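Local coordinates for ThiJ/PfpI domain protein (Brachyspira murdochii, PDB 4HCJ), which is of unknown specific function but belongs to the DJ-1/PfpI family, is probably a hydrolase, and binds magnesium, at residues A[46-51]-A[56-61]; A[88-93]-A[111-116]; A[154-159]-A[163-168]. All coordinates share one frame; numbering follows the deposited sequence. Where two conformers were deposited one is given.

The three contacts sit around one mixed beta-sheet sandwiched between helices. Contact 1 is a hairpin at one edge of that sheet, its centre about 19 Å from the centre of contact 2 and about 21 Å from that of contact 3, with no atoms touching either. Contacts 2 and 3, centred about 18 Å apart, meet through the sheet: M114 CE packs on T155 CG2 at 3.9 Å, and V111 CG2 lies 3.9 Å from A156 O. Contact 2 is the one nearest magnesium: the N116 side chain is about 7 Å from a magnesium ion and about 5 Å from that of H137, which binds magnesium in a structure of this protein, though not in this chain.

Contact 1: residues A[46-51]-A[56-61]; sequences GTAQGK and TNIDLL. With FMT (formic acid), chain F.
A beta hairpin, strand 46-50 folded back on strand 55-61, pairs T47 with N57 and A48 with T56 in antiparallel register. Three backbone bonds tie the two strands. I58 N reaches G46 O over 2.8 Å with an N-H...O angle of 169°. A48 and T56 then bond in both directions, A48 N to T56 O at 2.8 Å and T56 N to A48 O at 3.1 Å. Between these bonds lies the non-hydrogen-bonded pair, where the side chains of T47 and N57 meet on one face. T47 holds OG1 beside its own backbone N (chi1 -53°) and donates from there to N57 OD1 at 2.8 Å, coming in 24° from the plane of the amide carbonyl; N57 was modelled in two conformers, and the bond describes one of them. On the other face A48 CB rests against I58 CD1 at 3.8 Å, and I58 continues onto V40 and S42 of the neighbouring strand 37-42. T56 OG1 shares a hydrogen bond with Y24 OH. A formic acid, probably from the crystallisation liquor, sits close by, its O1 2.7 Å from D59 OD2; that carboxylate oxygen accepts a hydrogen bond from V40 N. Strand 46-50 is the outermost one at this end, attached through 55-61 as an antiparallel hairpin to the parallel core of an alpha-beta-alpha sandwich.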
loop_
_atom_site.group_PDB
_atom_site.type_symbol
_atom_site.label_atom_id
_atom_site.label_comp_id
_atom_site.label_asym_id
_atom_site.label_seq_id
_atom_site.Cartn_x
_atom_site.Cartn_y
_atom_site.Cartn_z
ATOM N N GLY A 46 5.551 6.459 16.931
ATOM C CA GLY A 46 5.287 5.672 18.119
ATOM C C GLY A 46 4.708 4.330 17.728
ATOM O O GLY A 46 4.855 3.891 16.589
ATOM N N THR A 47 4.023 3.693 18.660
ATOM C CA THR A 47 3.572 2.328 18.464
ATOM C C THR A 47 2.201 2.282 17.814
ATOM O O THR A 47 1.249 2.873 18.333
ATOM C CB THR A 47 3.542 1.590 19.803
ATOM O OG1 THR A 47 4.825 1.726 20.420
ATOM C CG2 THR A 47 3.190 0.122 19.586
ATOM N N ALA A 48 2.127 1.593 16.680
ATOM C CA ALA A 48 0.876 1.319 15.984
ATOM C C ALA A 48 0.270 0.012 16.482
ATOM O O ALA A 48 0.991 -0.898 16.901
ATOM C CB ALA A 48 1.127 1.220 14.501
ATOM N N GLN A 49 -1.054 -0.097 16.430
ATOM C CA GLN A 49 -1.719 -1.334 16.846
ATOM C C GLN A 49 -2.775 -1.730 15.828
ATOM O O GLN A 49 -3.628 -0.927 15.453
ATOM C CB GLN A 49 -2.355 -1.190 18.224
ATOM C CG GLN A 49 -3.037 -2.447 18.705
ATOM C CD GLN A 49 -3.653 -2.258 20.076
ATOM O OE1 GLN A 49 -2.944 -2.117 21.070
ATOM N NE2 GLN A 49 -4.980 -2.235 20.134
ATOM N N GLY A 50 -2.701 -2.980 15.387
ATOM C CA GLY A 50 -3.608 -3.480 14.377
ATOM C C GLY A 50 -4.979 -3.762 14.942
ATOM O O GLY A 50 -5.168 -3.868 16.157
ATOM N N LYS A 51 -5.943 -3.911 14.044
ATOM C CA LYS A 51 -7.278 -4.341 14.419
ATOM C C LYS A 51 -7.259 -5.563 15.337
ATOM O O LYS A 51 -8.046 -5.639 16.278
ATOM C CB LYS A 51 -8.087 -4.673 13.163
ATOM C CG LYS A 51 -9.454 -5.256 13.522
ATOM C CD LYS A 51 -10.251 -5.744 12.352
ATOM C CE LYS A 51 -11.480 -6.534 12.810
ATOM N NZ LYS A 51 -12.351 -6.893 11.662
ATOM N N THR A 56 3.408 -2.650 16.038
ATOM C CA THR A 56 4.641 -2.385 15.336
ATOM C C THR A 56 4.973 -0.911 15.507
ATOM O O THR A 56 4.095 -0.091 15.756
ATOM C CB THR A 56 4.541 -2.785 13.832
ATOM O OG1 THR A 56 5.858 -2.873 13.296
ATOM C CG2 THR A 56 3.715 -1.771 13.032
ATOM N N ASN A 57 6.234 -0.527 15.420
ATOM C CA ASN A 57 6.504 0.902 15.543
ATOM C C ASN A 57 6.475 1.625 14.197
ATOM O O ASN A 57 6.826 1.081 13.156
ATOM C CB ASN A 57 7.790 1.203 16.331
ATOM C CG ASN A 57 7.653 0.934 17.847
ATOM O OD1 ASN A 57 6.553 0.882 18.415
ATOM N ND2 ASN A 57 8.791 0.786 18.507
ATOM N N ILE A 58 6.024 2.863 14.263
ATOM C CA ILE A 58 5.952 3.785 13.146
ATOM C C ILE A 58 7.282 4.522 13.082
ATOM O O ILE A 58 7.676 5.198 14.041
ATOM C CB ILE A 58 4.799 4.780 13.307
ATOM C CG1 ILE A 58 3.459 4.051 13.369
ATOM C CG2 ILE A 58 4.836 5.803 12.190
ATOM C CD1 ILE A 58 2.387 4.808 14.146
ATOM N N ASP A 59 7.972 4.395 11.951
ATOM C CA ASP A 59 9.284 4.992 11.750
ATOM C C ASP A 59 9.250 6.461 11.348
ATOM O O ASP A 59 10.173 7.217 11.696
ATOM C CB ASP A 59 10.045 4.215 10.676
ATOM C CG ASP A 59 10.182 2.754 11.017
ATOM O OD1 ASP A 59 10.960 2.451 11.939
ATOM O OD2 ASP A 59 9.501 1.915 10.396
ATOM N N LEU A 60 8.237 6.831 10.566
ATOM C CA LEU A 60 8.206 8.107 9.863
ATOM C C LEU A 60 6.811 8.707 9.903
ATOM O O LEU A 60 5.817 7.983 9.798
ATOM C CB LEU A 60 8.520 7.877 8.365
ATOM C CG LEU A 60 9.949 7.438 8.045
ATOM C CD1 LEU A 60 10.032 6.839 6.646
ATOM C CD2 LEU A 60 10.917 8.601 8.156
ATOM N N LEU A 61 6.742 10.027 9.986
ATOM C CA LEU A 61 5.515 10.726 9.651
ATOM C C LEU A 61 5.369 10.738 8.132
ATOM O O LEU A 61 6.375 10.717 7.414
ATOM C CB LEU A 61 5.581 12.175 10.110
ATOM C CG LEU A 61 5.807 12.369 11.612
ATOM C CD1 LEU A 61 6.057 13.838 11.894
ATOM C CD2 LEU A 61 4.601 11.874 12.397
HETATM C C FMT F . 8.428 -0.592 11.497
HETATM O O1 FMT F . 9.321 -0.756 10.637
HETATM O O2 FMT F . 8.307 -1.137 12.620
#

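Contact 2: residues A[88-93]-A[111-116]; sequences WRTQGL and VVIMAN
With chi1 at 57°, T90 tucks OG1 between its backbone N and carbonyl carbon, and I113 sends CG2 back anti to N while CG1 lies beside it; these two settings bring the I113 methyl groups up to the threonine. The contact is helix-helix packing on one face of the alpha-beta-alpha sandwich, helix 88-99 lying almost square to helix 110-116, their segment axes 8.6 Å apart at closest and crossing at -83°. The T90 and I113 side chains also meet at about a right angle. I113 CG2 nestles 3.6 Å from T90 OG1 and 3.8 Å from T90 CB, so the threonine offers its flank to a methyl group while its hydroxyl turns to the backbone oxygens of L84, the stronger partner, and D87. Q91 reaches across, extended beyond CG, toward the C-terminal end of 111-116, its CG passing 3.9 Å from I113 O. The amide planes of Q91 and N116 are turned 73° from each other, and each nitrogen, Q91 NE2 and N116 ND2, donates to W85 O, which helps set the rotation of each amide and joins the two helices through the loop ahead of 88-99. A short turn joins strand 103-107 to helix 110-116, where relatives of this family carry the nucleophile elbow. At the far end of the interface Q91 NE2 stands 3.5 Å from N116 CB.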
loop_
_atom_site.group_PDB
_atom_site.type_symbol
_atom_site.label_atom_id
_atom_site.label_comp_id
_atom_site.label_asym_id
_atom_site.label_seq_id
_atom_site.Cartn_x
_atom_site.Cartn_y
_atom_site.Cartn_z
ATOM N N TRP A 88 -5.208 14.422 2.210
ATOM C CA TRP A 88 -4.349 14.906 1.146
ATOM C C TRP A 88 -2.912 14.387 1.257
ATOM O O TRP A 88 -2.204 14.323 0.247
ATOM C CB TRP A 88 -4.383 16.442 1.049
ATOM C CG TRP A 88 -3.732 17.152 2.185
ATOM C CD1 TRP A 88 -4.331 17.594 3.323
ATOM C CD2 TRP A 88 -2.343 17.518 2.293
ATOM N NE1 TRP A 88 -3.408 18.205 4.134
ATOM C CE2 TRP A 88 -2.180 18.174 3.530
ATOM C CE3 TRP A 88 -1.225 17.347 1.465
ATOM C CZ2 TRP A 88 -0.948 18.673 3.959
ATOM C CZ3 TRP A 88 0.001 17.845 1.893
ATOM C CH2 TRP A 88 0.128 18.484 3.135
ATOM N N ARG A 89 -2.472 14.039 2.464
ATOM C CA ARG A 89 -1.095 13.573 2.636
ATOM C C ARG A 89 -0.909 12.172 2.066
ATOM O O ARG A 89 0.085 11.903 1.402
ATOM C CB ARG A 89 -0.680 13.574 4.112
ATOM C CG ARG A 89 -0.776 14.926 4.790
ATOM C CD ARG A 89 -0.628 14.779 6.282
ATOM N NE ARG A 89 -1.784 14.088 6.836
ATOM C CZ ARG A 89 -1.886 13.769 8.113
ATOM N NH1 ARG A 89 -0.875 14.023 8.961
ATOM N NH2 ARG A 89 -2.981 13.157 8.539
ATOM N N THR A 90 -1.835 11.261 2.350
ATOM C CA THR A 90 -1.688 9.902 1.847
ATOM C C THR A 90 -1.900 9.868 0.334
ATOM O O THR A 90 -1.185 9.183 -0.383
ATOM C CB THR A 90 -2.644 8.954 2.563
ATOM O OG1 THR A 90 -3.967 9.451 2.388
ATOM C CG2 THR A 90 -2.303 8.859 4.060
ATOM N N GLN A 91 -2.866 10.646 -0.146
ATOM C CA GLN A 91 -3.048 10.776 -1.590
ATOM C C GLN A 91 -1.811 11.388 -2.230
ATOM O O GLN A 91 -1.377 10.972 -3.308
ATOM C CB GLN A 91 -4.286 11.619 -1.901
ATOM C CG GLN A 91 -5.584 10.985 -1.446
ATOM C CD GLN A 91 -6.767 11.896 -1.625
ATOM O OE1 GLN A 91 -6.687 12.921 -2.293
ATOM N NE2 GLN A 91 -7.869 11.542 -0.998
ATOM N N GLY A 92 -1.219 12.366 -1.548
ATOM C CA GLY A 92 -0.024 13.016 -2.043
ATOM C C GLY A 92 1.138 12.040 -2.166
ATOM O O GLY A 92 1.910 12.112 -3.120
ATOM N N LEU A 93 1.279 11.127 -1.205
ATOM C CA LEU A 93 2.332 10.112 -1.311
ATOM C C LEU A 93 2.089 9.158 -2.477
ATOM O O LEU A 93 3.039 8.744 -3.150
ATOM C CB LEU A 93 2.495 9.343 -0.001
ATOM C CG LEU A 93 3.052 10.157 1.172
ATOM C CD1 LEU A 93 3.101 9.306 2.437
ATOM C CD2 LEU A 93 4.438 10.715 0.852
ATOM N N VAL A 111 -6.353 0.445 -1.214
ATOM C CA VAL A 111 -6.555 0.781 -2.621
ATOM C C VAL A 111 -7.394 2.057 -2.766
ATOM O O VAL A 111 -7.228 2.793 -3.736
ATOM C CB VAL A 111 -7.188 -0.408 -3.389
ATOM C CG1 VAL A 111 -7.452 -0.063 -4.852
ATOM C CG2 VAL A 111 -6.274 -1.632 -3.301
ATOM N N VAL A 112 -8.312 2.313 -1.822
ATOM C CA VAL A 112 -9.153 3.498 -1.906
ATOM C C VAL A 112 -8.342 4.799 -1.866
ATOM O O VAL A 112 -8.708 5.775 -2.513
ATOM C CB VAL A 112 -10.277 3.472 -0.868
ATOM C CG1 VAL A 112 -11.116 4.749 -0.927
ATOM C CG2 VAL A 112 -11.146 2.242 -1.076
ATOM N N ILE A 113 -7.236 4.823 -1.115
ATOM C CA ILE A 113 -6.386 6.009 -1.106
ATOM C C ILE A 113 -5.889 6.295 -2.522
ATOM O O ILE A 113 -5.886 7.439 -2.988
ATOM C CB ILE A 113 -5.205 5.848 -0.144
ATOM C CG1 ILE A 113 -5.717 5.759 1.306
ATOM C CG2 ILE A 113 -4.200 6.994 -0.293
ATOM C CD1 ILE A 113 -4.653 5.312 2.313
HETATM N N MSE A 114 -5.413 5.247 -3.189
HETATM C CA MSE A 114 -4.925 5.371 -4.559
HETATM C C MSE A 114 -6.032 5.824 -5.530
HETATM O O MSE A 114 -5.808 6.703 -6.384
HETATM C CB MSE A 114 -4.302 4.046 -4.989
HETATM C CG MSE A 114 -3.042 3.711 -4.171
HETATM SE SE MSE A 114 -2.540 1.831 -4.192
HETATM C CE MSE A 114 -2.211 1.562 -6.091
ATOM N N ALA A 115 -7.223 5.251 -5.371
ATOM C CA ALA A 115 -8.342 5.643 -6.210
ATOM C C ALA A 115 -8.664 7.122 -6.012
ATOM O O ALA A 115 -8.853 7.870 -6.977
ATOM C CB ALA A 115 -9.555 4.788 -5.886
ATOM N N ASN A 116 -8.730 7.540 -4.751
ATOM C CA ASN A 116 -9.064 8.921 -4.424
ATOM C C ASN A 116 -7.980 9.912 -4.850
ATOM O O ASN A 116 -8.278 11.077 -5.094
ATOM C CB ASN A 116 -9.364 9.063 -2.941
ATOM C CG ASN A 116 -10.688 8.441 -2.535
ATOM O OD1 ASN A 116 -11.474 8.016 -3.378
ATOM N ND2 ASN A 116 -10.945 8.406 -1.238
#

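Contact 3: residues A[154-159]-A[163-168]; sequences VTANGP and KDFANA
The F165 ring is set obliquely against V154 and A156, whose CB atoms both point from strand 153-156 toward the helix. F165 holds CG anti to its backbone N (chi1 170°), which swings the ring from the side of helix 162-174 down onto the strand. A156 CB meets the ring's CD1 side at 3.5 Å, also lying 3.6 Å from F165 CB, so the ring packs close on the alanine. Two residues earlier in the strand V154 O lies in the plane of the ring at its edge, 3.9 Å from CE1. The valine's CG1 branch, anti to its own N, comes in on the other side of the ring plane from A156 CB and touches F165 CE1 at 4.1 Å and, one turn on, A168 CB at 4.4 Å. V154 thus fits between two helix residues, while A105 and I107 of strand 103-107 pack against F165. T155 points the other way, its OG1 accepting a hydrogen bond from T126 N. The segment axes run nearly antiparallel, 172° apart and 8.5 Å from each other at closest, and the turn between them is held by N157 OD1 to S161 OG and by P159 O to S162 OG. A buried apolar seam between a sheet strand and the helix that follows it is typical of the beta-alpha units of the alpha-beta-alpha sandwich, here the final one of the chain.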
loop_
_atom_site.group_PDB
_atom_site.type_symbol
_atom_site.label_atom_id
_atom_site.label_comp_id
_atom_site.label_asym_id
_atom_site.label_seq_id
_atom_site.Cartn_x
_atom_site.Cartn_y
_atom_site.Cartn_z
ATOM N N VAL A 154 0.266 -2.055 -8.307
ATOM C CA VAL A 154 -0.104 -3.398 -7.883
ATOM C C VAL A 154 -1.209 -3.280 -6.837
ATOM O O VAL A 154 -1.080 -2.510 -5.889
ATOM C CB VAL A 154 1.089 -4.178 -7.264
ATOM C CG1 VAL A 154 0.666 -5.593 -6.907
ATOM C CG2 VAL A 154 2.276 -4.194 -8.232
ATOM N N THR A 155 -2.303 -4.016 -7.023
ATOM C CA THR A 155 -3.397 -3.979 -6.067
ATOM C C THR A 155 -3.800 -5.397 -5.678
ATOM O O THR A 155 -3.567 -6.365 -6.425
ATOM C CB THR A 155 -4.613 -3.187 -6.595
ATOM O OG1 THR A 155 -5.061 -3.764 -7.825
ATOM C CG2 THR A 155 -4.289 -1.704 -6.796
ATOM N N ALA A 156 -4.416 -5.523 -4.505
ATOM C CA ALA A 156 -4.917 -6.801 -4.030
ATOM C C ALA A 156 -6.187 -6.588 -3.228
ATOM O O ALA A 156 -6.460 -5.492 -2.729
ATOM C CB ALA A 156 -3.864 -7.551 -3.216
ATOM N N ASN A 157 -6.961 -7.661 -3.082
ATOM C CA ASN A 157 -8.340 -7.527 -2.629
ATOM C C ASN A 157 -8.589 -7.682 -1.128
ATOM O O ASN A 157 -9.737 -7.787 -0.725
ATOM C CB ASN A 157 -9.268 -8.457 -3.413
ATOM C CG ASN A 157 -9.067 -9.908 -3.074
ATOM O OD1 ASN A 157 -8.143 -10.264 -2.355
ATOM N ND2 ASN A 157 -9.913 -10.759 -3.631
ATOM N N GLY A 158 -7.547 -7.681 -0.301
ATOM C CA GLY A 158 -7.731 -7.725 1.140
ATOM C C GLY A 158 -6.879 -8.773 1.812
ATOM O O GLY A 158 -5.968 -9.352 1.200
ATOM N N PRO A 159 -7.160 -9.038 3.095
ATOM C CA PRO A 159 -6.218 -9.802 3.910
ATOM C C PRO A 159 -6.026 -11.240 3.451
ATOM O O PRO A 159 -4.945 -11.774 3.677
ATOM C CB PRO A 159 -6.802 -9.716 5.325
ATOM C CG PRO A 159 -8.232 -9.292 5.130
ATOM C CD PRO A 159 -8.253 -8.459 3.898
ATOM N N LYS A 163 -0.266 -12.670 1.098
ATOM C CA LYS A 163 0.957 -13.311 0.621
ATOM C C LYS A 163 1.096 -13.225 -0.902
ATOM O O LYS A 163 2.177 -12.921 -1.434
ATOM C CB LYS A 163 1.037 -14.766 1.101
ATOM C CG LYS A 163 1.132 -14.879 2.615
ATOM C CD LYS A 163 1.085 -16.332 3.098
ATOM C CE LYS A 163 1.067 -16.409 4.631
ATOM N NZ LYS A 163 0.659 -17.771 5.085
ATOM N N ASP A 164 0.000 -13.476 -1.609
ATOM C CA ASP A 164 0.026 -13.344 -3.064
ATOM C C ASP A 164 0.392 -11.917 -3.494
ATOM O O ASP A 164 1.145 -11.703 -4.454
ATOM C CB ASP A 164 -1.338 -13.723 -3.662
ATOM C CG ASP A 164 -1.635 -15.210 -3.577
ATOM O OD1 ASP A 164 -0.698 -16.012 -3.401
ATOM O OD2 ASP A 164 -2.819 -15.574 -3.735
ATOM N N PHE A 165 -0.150 -10.939 -2.777
ATOM C CA PHE A 165 0.140 -9.532 -3.016
ATOM C C PHE A 165 1.629 -9.266 -2.836
ATOM O O PHE A 165 2.280 -8.681 -3.699
ATOM C CB PHE A 165 -0.671 -8.692 -2.028
ATOM C CG PHE A 165 -0.312 -7.239 -1.977
ATOM C CD1 PHE A 165 -0.565 -6.394 -3.045
ATOM C CD2 PHE A 165 0.250 -6.706 -0.818
ATOM C CE1 PHE A 165 -0.297 -5.033 -2.955
ATOM C CE2 PHE A 165 0.528 -5.344 -0.722
ATOM C CZ PHE A 165 0.255 -4.511 -1.793
ATOM N N ALA A 166 2.169 -9.664 -1.690
ATOM C CA ALA A 166 3.580 -9.415 -1.411
ATOM C C ALA A 166 4.475 -10.088 -2.451
ATOM O O ALA A 166 5.448 -9.493 -2.936
ATOM C CB ALA A 166 3.923 -9.876 -0.005
ATOM N N ASN A 167 4.160 -11.336 -2.807
ATOM C CA ASN A 167 4.948 -12.021 -3.822
ATOM C C ASN A 167 4.905 -11.284 -5.163
ATOM O O ASN A 167 5.917 -11.214 -5.873
ATOM C CB ASN A 167 4.479 -13.469 -3.995
ATOM C CG ASN A 167 4.874 -14.363 -2.828
ATOM O OD1 ASN A 167 5.916 -14.175 -2.215
ATOM N ND2 ASN A 167 4.044 -15.370 -2.541
ATOM N N ALA A 168 3.735 -10.749 -5.524
ATOM C CA ALA A 168 3.617 -10.003 -6.778
ATOM C C ALA A 168 4.448 -8.719 -6.753
ATOM O O ALA A 168 5.113 -8.383 -7.729
ATOM C CB ALA A 168 2.155 -9.690 -7.091
#